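Local atomic coordinates of ABC sugar (Ribose) transporter, periplasmic substrate-binding subunit (Rhodobacter sphaeroides, PDB entry 3L49), a protein that probably binds a sugar in the periplasm as the substrate-binding subunit of an ABC transporter. Residues Ile58-Leu72 against Ile82-Thr96. Residues are numbered along the deposited sequence; the frame is centred on the assembly and turned at random.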
loop_
_atom_site.group_PDB
_atom_site.type_symbol
_atom_site.label_atom_id
_atom_site.label_comp_id
_atom_site.label_asym_id
_atom_site.label_seq_id
_atom_site.Cartn_x
_atom_site.Cartn_y
_atom_site.Cartn_z
ATOM N N ILE A 58 -8.187 13.543 -19.435
ATOM C CA ILE A 58 -7.538 14.680 -20.106
ATOM C C ILE A 58 -8.488 15.328 -21.113
ATOM O O ILE A 58 -8.687 16.550 -21.102
ATOM C CB ILE A 58 -6.216 14.266 -20.815
ATOM C CG1 ILE A 58 -5.158 13.866 -19.783
ATOM C CG2 ILE A 58 -5.683 15.405 -21.718
ATOM C CD1 ILE A 58 -3.933 13.210 -20.375
ATOM N N ALA A 59 -9.093 14.484 -21.947
ATOM C CA ALA A 59 -10.027 14.908 -22.987
ATOM C C ALA A 59 -11.355 15.427 -22.430
ATOM O O ALA A 59 -12.068 16.149 -23.123
ATOM C CB ALA A 59 -10.268 13.762 -23.970
ATOM N N GLN A 60 -11.685 15.059 -21.190
ATOM C CA GLN A 60 -12.909 15.547 -20.538
ATOM C C GLN A 60 -12.719 16.865 -19.793
ATOM O O GLN A 60 -13.700 17.472 -19.351
ATOM C CB GLN A 60 -13.488 14.497 -19.598
ATOM C CG GLN A 60 -14.327 13.449 -20.307
ATOM C CD GLN A 60 -14.704 12.284 -19.416
ATOM O OE1 GLN A 60 -15.763 11.683 -19.587
ATOM N NE2 GLN A 60 -13.840 11.957 -18.462
ATOM N N LYS A 61 -11.460 17.295 -19.672
ATOM C CA LYS A 61 -11.076 18.561 -19.030
ATOM C C LYS A 61 -11.743 18.814 -17.663
ATOM O O LYS A 61 -12.609 19.696 -17.545
ATOM C CB LYS A 61 -11.326 19.745 -19.975
ATOM C CG LYS A 61 -10.488 19.734 -21.235
ATOM C CD LYS A 61 -11.048 20.714 -22.259
ATOM C CE LYS A 61 -10.221 20.714 -23.533
ATOM N NZ LYS A 61 -10.228 19.378 -24.196
ATOM N N PRO A 62 -11.347 18.046 -16.623
ATOM C CA PRO A 62 -11.928 18.325 -15.320
ATOM C C PRO A 62 -11.171 19.462 -14.635
ATOM O O PRO A 62 -10.116 19.897 -15.124
ATOM C CB PRO A 62 -11.747 17.000 -14.557
ATOM C CG PRO A 62 -10.865 16.119 -15.418
ATOM C CD PRO A 62 -10.364 16.951 -16.550
ATOM N N ASP A 63 -11.710 19.944 -13.521
ATOM C CA ASP A 63 -11.038 20.973 -12.730
ATOM C C ASP A 63 -9.767 20.461 -12.019
ATOM O O ASP A 63 -8.866 21.253 -11.737
ATOM C CB ASP A 63 -12.012 21.637 -11.750
ATOM C CG ASP A 63 -13.228 22.240 -12.454
ATOM O OD1 ASP A 63 -13.240 23.466 -12.696
ATOM O OD2 ASP A 63 -14.162 21.482 -12.787
ATOM N N ALA A 64 -9.708 19.151 -11.747
ATOM C CA ALA A 64 -8.490 18.461 -11.280
ATOM C C ALA A 64 -8.590 16.942 -11.395
ATOM O O ALA A 64 -9.680 16.378 -11.477
ATOM C CB ALA A 64 -8.148 18.848 -9.842
ATOM N N ILE A 65 -7.437 16.282 -11.383
ATOM C CA ILE A 65 -7.370 14.814 -11.399
ATOM C C ILE A 65 -6.709 14.276 -10.120
ATOM O O ILE A 65 -5.679 14.803 -9.679
ATOM C CB ILE A 65 -6.649 14.309 -12.680
ATOM C CG1 ILE A 65 -7.532 14.576 -13.910
ATOM C CG2 ILE A 65 -6.282 12.810 -12.585
ATOM C CD1 ILE A 65 -6.823 14.410 -15.258
ATOM N N ILE A 66 -7.327 13.260 -9.508
ATOM C CA ILE A 66 -6.685 12.502 -8.429
ATOM C C ILE A 66 -6.287 11.115 -8.902
ATOM O O ILE A 66 -7.118 10.332 -9.345
ATOM C CB ILE A 66 -7.547 12.366 -7.152
ATOM C CG1 ILE A 66 -8.239 13.684 -6.781
ATOM C CG2 ILE A 66 -6.669 11.910 -5.999
ATOM C CD1 ILE A 66 -9.136 13.572 -5.554
ATOM N N GLU A 67 -5.001 10.813 -8.814
ATOM C CA GLU A 67 -4.505 9.519 -9.238
ATOM C C GLU A 67 -4.265 8.647 -8.000
ATOM O O GLU A 67 -3.662 9.094 -7.035
ATOM C CB GLU A 67 -3.220 9.711 -10.054
ATOM C CG GLU A 67 -2.859 8.563 -10.990
ATOM C CD GLU A 67 -2.364 7.329 -10.258
ATOM O OE1 GLU A 67 -1.678 7.478 -9.225
ATOM O OE2 GLU A 67 -2.681 6.213 -10.712
ATOM N N GLN A 68 -4.708 7.395 -8.037
ATOM C CA GLN A 68 -4.494 6.484 -6.908
ATOM C C GLN A 68 -3.709 5.226 -7.281
ATOM O O GLN A 68 -4.147 4.439 -8.117
ATOM C CB GLN A 68 -5.834 6.115 -6.281
ATOM C CG GLN A 68 -5.771 5.045 -5.222
ATOM C CD GLN A 68 -7.111 4.826 -4.563
ATOM O OE1 GLN A 68 -7.853 5.774 -4.318
ATOM N NE2 GLN A 68 -7.435 3.566 -4.274
ATOM N N LEU A 69 -2.545 5.063 -6.652
ATOM C CA LEU A 69 -1.668 3.879 -6.788
ATOM C C LEU A 69 -1.240 3.525 -8.213
ATOM O O LEU A 69 -1.375 4.328 -9.129
ATOM C CB LEU A 69 -2.262 2.662 -6.065
ATOM C CG LEU A 69 -2.172 2.730 -4.540
ATOM C CD1 LEU A 69 -3.285 1.927 -3.905
ATOM C CD2 LEU A 69 -0.795 2.266 -4.043
ATOM N N GLY A 70 -0.710 2.318 -8.389
ATOM C CA GLY A 70 -0.240 1.887 -9.695
ATOM C C GLY A 70 1.253 2.053 -9.881
ATOM O O GLY A 70 1.947 2.574 -9.003
ATOM N N ASN A 71 1.738 1.606 -11.036
ATOM C CA ASN A 71 3.154 1.676 -11.376
ATOM C C ASN A 71 3.528 3.039 -11.924
ATOM O O ASN A 71 2.956 3.493 -12.918
ATOM C CB ASN A 71 3.513 0.589 -12.386
ATOM C CG ASN A 71 3.861 -0.734 -11.729
ATOM O OD1 ASN A 71 4.756 -1.431 -12.196
ATOM N ND2 ASN A 71 3.165 -1.086 -10.648
ATOM N N LEU A 72 4.496 3.673 -11.260
ATOM C CA LEU A 72 4.946 5.030 -11.586
ATOM C C LEU A 72 5.595 5.109 -12.969
ATOM O O LEU A 72 5.316 6.034 -13.736
ATOM C CB LEU A 72 5.943 5.533 -10.527
ATOM C CG LEU A 72 5.911 6.978 -9.998
ATOM C CD1 LEU A 72 7.336 7.495 -9.812
ATOM C CD2 LEU A 72 5.109 7.946 -10.869
ATOM N N ILE A 82 -0.958 15.182 -18.392
ATOM C CA ILE A 82 -1.923 15.903 -17.533
ATOM C C ILE A 82 -1.396 17.310 -17.208
ATOM O O ILE A 82 -2.153 18.295 -17.243
ATOM C CB ILE A 82 -2.268 15.138 -16.222
ATOM C CG1 ILE A 82 -2.832 13.754 -16.533
ATOM C CG2 ILE A 82 -3.299 15.918 -15.378
ATOM C CD1 ILE A 82 -2.723 12.751 -15.390
ATOM N N ASN A 83 -0.097 17.395 -16.915
ATOM C CA ASN A 83 0.566 18.678 -16.676
ATOM C C ASN A 83 0.562 19.532 -17.943
ATOM O O ASN A 83 0.334 20.745 -17.873
ATOM C CB ASN A 83 2.009 18.489 -16.174
ATOM C CG ASN A 83 2.096 17.718 -14.853
ATOM O OD1 ASN A 83 3.115 17.088 -14.566
ATOM N ND2 ASN A 83 1.042 17.776 -14.047
ATOM N N ASP A 84 0.796 18.881 -19.090
ATOM C CA ASP A 84 0.745 19.520 -20.412
ATOM C C ASP A 84 -0.629 20.098 -20.711
ATOM O O ASP A 84 -0.741 21.192 -21.256
ATOM C CB ASP A 84 1.128 18.530 -21.522
ATOM C CG ASP A 84 2.592 18.106 -21.465
ATOM O OD1 ASP A 84 2.994 17.252 -22.292
ATOM O OD2 ASP A 84 3.339 18.613 -20.595
ATOM N N ALA A 85 -1.671 19.365 -20.329
ATOM C CA ALA A 85 -3.051 19.812 -20.513
ATOM C C ALA A 85 -3.450 20.943 -19.559
ATOM O O ALA A 85 -4.507 21.557 -19.726
ATOM C CB ALA A 85 -4.000 18.639 -20.376
ATOM N N GLY A 86 -2.598 21.218 -18.573
ATOM C CA GLY A 86 -2.844 22.276 -17.590
ATOM C C GLY A 86 -3.888 21.910 -16.544
ATOM O O GLY A 86 -4.580 22.785 -16.017
ATOM N N ILE A 87 -4.005 20.615 -16.250
ATOM C CA ILE A 87 -4.968 20.125 -15.271
ATOM C C ILE A 87 -4.219 19.805 -13.978
ATOM O O ILE A 87 -3.242 19.055 -14.005
ATOM C CB ILE A 87 -5.725 18.861 -15.784
ATOM C CG1 ILE A 87 -6.442 19.145 -17.111
ATOM C CG2 ILE A 87 -6.725 18.344 -14.740
ATOM C CD1 ILE A 87 -6.770 17.884 -17.917
ATOM N N PRO A 88 -4.668 20.390 -12.846
ATOM C CA PRO A 88 -4.071 20.155 -11.529
ATOM C C PRO A 88 -4.091 18.677 -11.136
ATOM O O PRO A 88 -5.133 18.019 -11.218
ATOM C CB PRO A 88 -4.963 20.971 -10.595
ATOM C CG PRO A 88 -5.561 22.011 -11.453
ATOM C CD PRO A 88 -5.785 21.350 -12.766
ATOM N N LEU A 89 -2.932 18.160 -10.739
ATOM C CA LEU A 89 -2.792 16.747 -10.405
ATOM C C LEU A 89 -2.506 16.521 -8.912
ATOM O O LEU A 89 -1.632 17.146 -8.319
ATOM C CB LEU A 89 -1.724 16.084 -11.295
ATOM C CG LEU A 89 -1.367 14.601 -11.122
ATOM C CD1 LEU A 89 -2.586 13.670 -11.202
ATOM C CD2 LEU A 89 -0.307 14.195 -12.137
ATOM N N PHE A 90 -3.284 15.622 -8.324
ATOM C CA PHE A 90 -3.165 15.248 -6.928
ATOM C C PHE A 90 -3.049 13.740 -6.906
ATOM O O PHE A 90 -3.612 13.064 -7.766
ATOM C CB PHE A 90 -4.405 15.705 -6.161
ATOM C CG PHE A 90 -4.502 17.189 -6.027
ATOM C CD1 PHE A 90 -4.002 17.824 -4.897
ATOM C CD2 PHE A 90 -5.065 17.964 -7.038
ATOM C CE1 PHE A 90 -4.069 19.206 -4.762
ATOM C CE2 PHE A 90 -5.138 19.353 -6.911
ATOM C CZ PHE A 90 -4.634 19.969 -5.773
ATOM N N THR A 91 -2.302 13.202 -5.951
ATOM C CA THR A 91 -2.212 11.751 -5.828
ATOM C C THR A 91 -2.574 11.254 -4.444
ATOM O O THR A 91 -2.433 11.978 -3.456
ATOM C CB THR A 91 -0.804 11.209 -6.158
ATOM O OG1 THR A 91 0.162 11.877 -5.340
ATOM C CG2 THR A 91 -0.456 11.396 -7.639
ATOM N N VAL A 92 -3.065 10.018 -4.386
ATOM C CA VAL A 92 -3.027 9.273 -3.142
ATOM C C VAL A 92 -2.026 8.133 -3.286
ATOM O O VAL A 92 -2.084 7.352 -4.243
ATOM C CB VAL A 92 -4.445 8.887 -2.548
ATOM C CG1 VAL A 92 -5.570 9.622 -3.253
ATOM C CG2 VAL A 92 -4.706 7.397 -2.512
ATOM N N ASP A 93 -1.054 8.129 -2.372
ATOM C CA ASP A 93 0.079 7.185 -2.324
ATOM C C ASP A 93 1.147 7.323 -3.411
ATOM O O ASP A 93 2.312 6.991 -3.175
ATOM C CB ASP A 93 -0.387 5.728 -2.196
ATOM C CG ASP A 93 -0.757 5.358 -0.773
ATOM O OD1 ASP A 93 -0.850 6.257 0.090
ATOM O OD2 ASP A 93 -0.945 4.155 -0.509
ATOM N N THR A 94 0.768 7.805 -4.590
ATOM C CA THR A 94 1.701 7.863 -5.710
ATOM C C THR A 94 2.631 9.066 -5.569
ATOM O O THR A 94 2.303 10.180 -5.981
ATOM C CB THR A 94 0.961 7.855 -7.070
ATOM O OG1 THR A 94 -0.020 6.810 -7.069
ATOM C CG2 THR A 94 1.940 7.619 -8.235
ATOM N N ALA A 95 3.790 8.836 -4.965
ATOM C CA ALA A 95 4.766 9.904 -4.769
ATOM C C ALA A 95 5.418 10.280 -6.092
ATOM O O ALA A 95 6.262 9.545 -6.613
ATOM C CB ALA A 95 5.814 9.492 -3.746
ATOM N N THR A 96 5.001 11.421 -6.640
ATOM C CA THR A 96 5.566 11.929 -7.894
ATOM C C THR A 96 5.707 13.455 -7.899
ATOM O O THR A 96 4.838 14.153 -7.376
ATOM C CB THR A 96 4.789 11.412 -9.167
ATOM O OG1 THR A 96 5.479 11.820 -10.358
ATOM C CG2 THR A 96 3.320 11.902 -9.217
HETATM O O HOH W 1 -7.943 22.450 -16.040
HETATM O O HOH W 2 1.668 4.356 -6.774
#
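The Phe90 ring has the carbonyl O of Ile65 at its edge, near the ring plane, while Ala64 CB meets ring atom CE2 obliquely at 4.2 Å. Val259 of helix 248-263 also touches the Phe90 side chain. The Glu67 carboxylate is a second flat group. Thr94 OG1 donates a hydrogen bond to Glu67 OE1, nearly in line with its C-O bond, at 2.8 Å. Glu67 CG is anti to the backbone N (chi1 -158°), and the chain then bends at chi2 (-72°), which carries OE1 to the Thr94 hydroxyl, the two side chains crossing at about a right angle. A water also donates to Thr94 OG1 and to Gly70 O.

Strands 64-68 and 89-92 run parallel. Ile65 N, Phe90 N, Glu67 N and Val92 N bond in turn to Pro88 O, Ile65 O, Phe90 O and Glu67 O. On the Phe90 face, Ile66 CG2 packs on Val92 CG1 at 3.7 Å. On the Glu67 face, Ile65 CD1 reaches Ile82 CG2 at 3.8 Å, and its CG1 meets Ile87 CG2. Ile58 CG1 extends this apolar layer to Ile82 CG1 at 4.0 Å.

This is a beta-alpha-beta crossover through helix 72-84, in a periplasmic binding protein domain. A valine in place of Thr94 would probably leave Glu67 OE1 without its hydroxyl donor and the carboxylate freer to turn. The side chain of Asp93 lies about 3 Å from a bound unidentified ligand and bonds to Thr104. The chemistry thus pairs an apolar layer near the strand starts with polar groups at their C-terminal ends, where Asp93 lies by the ligand.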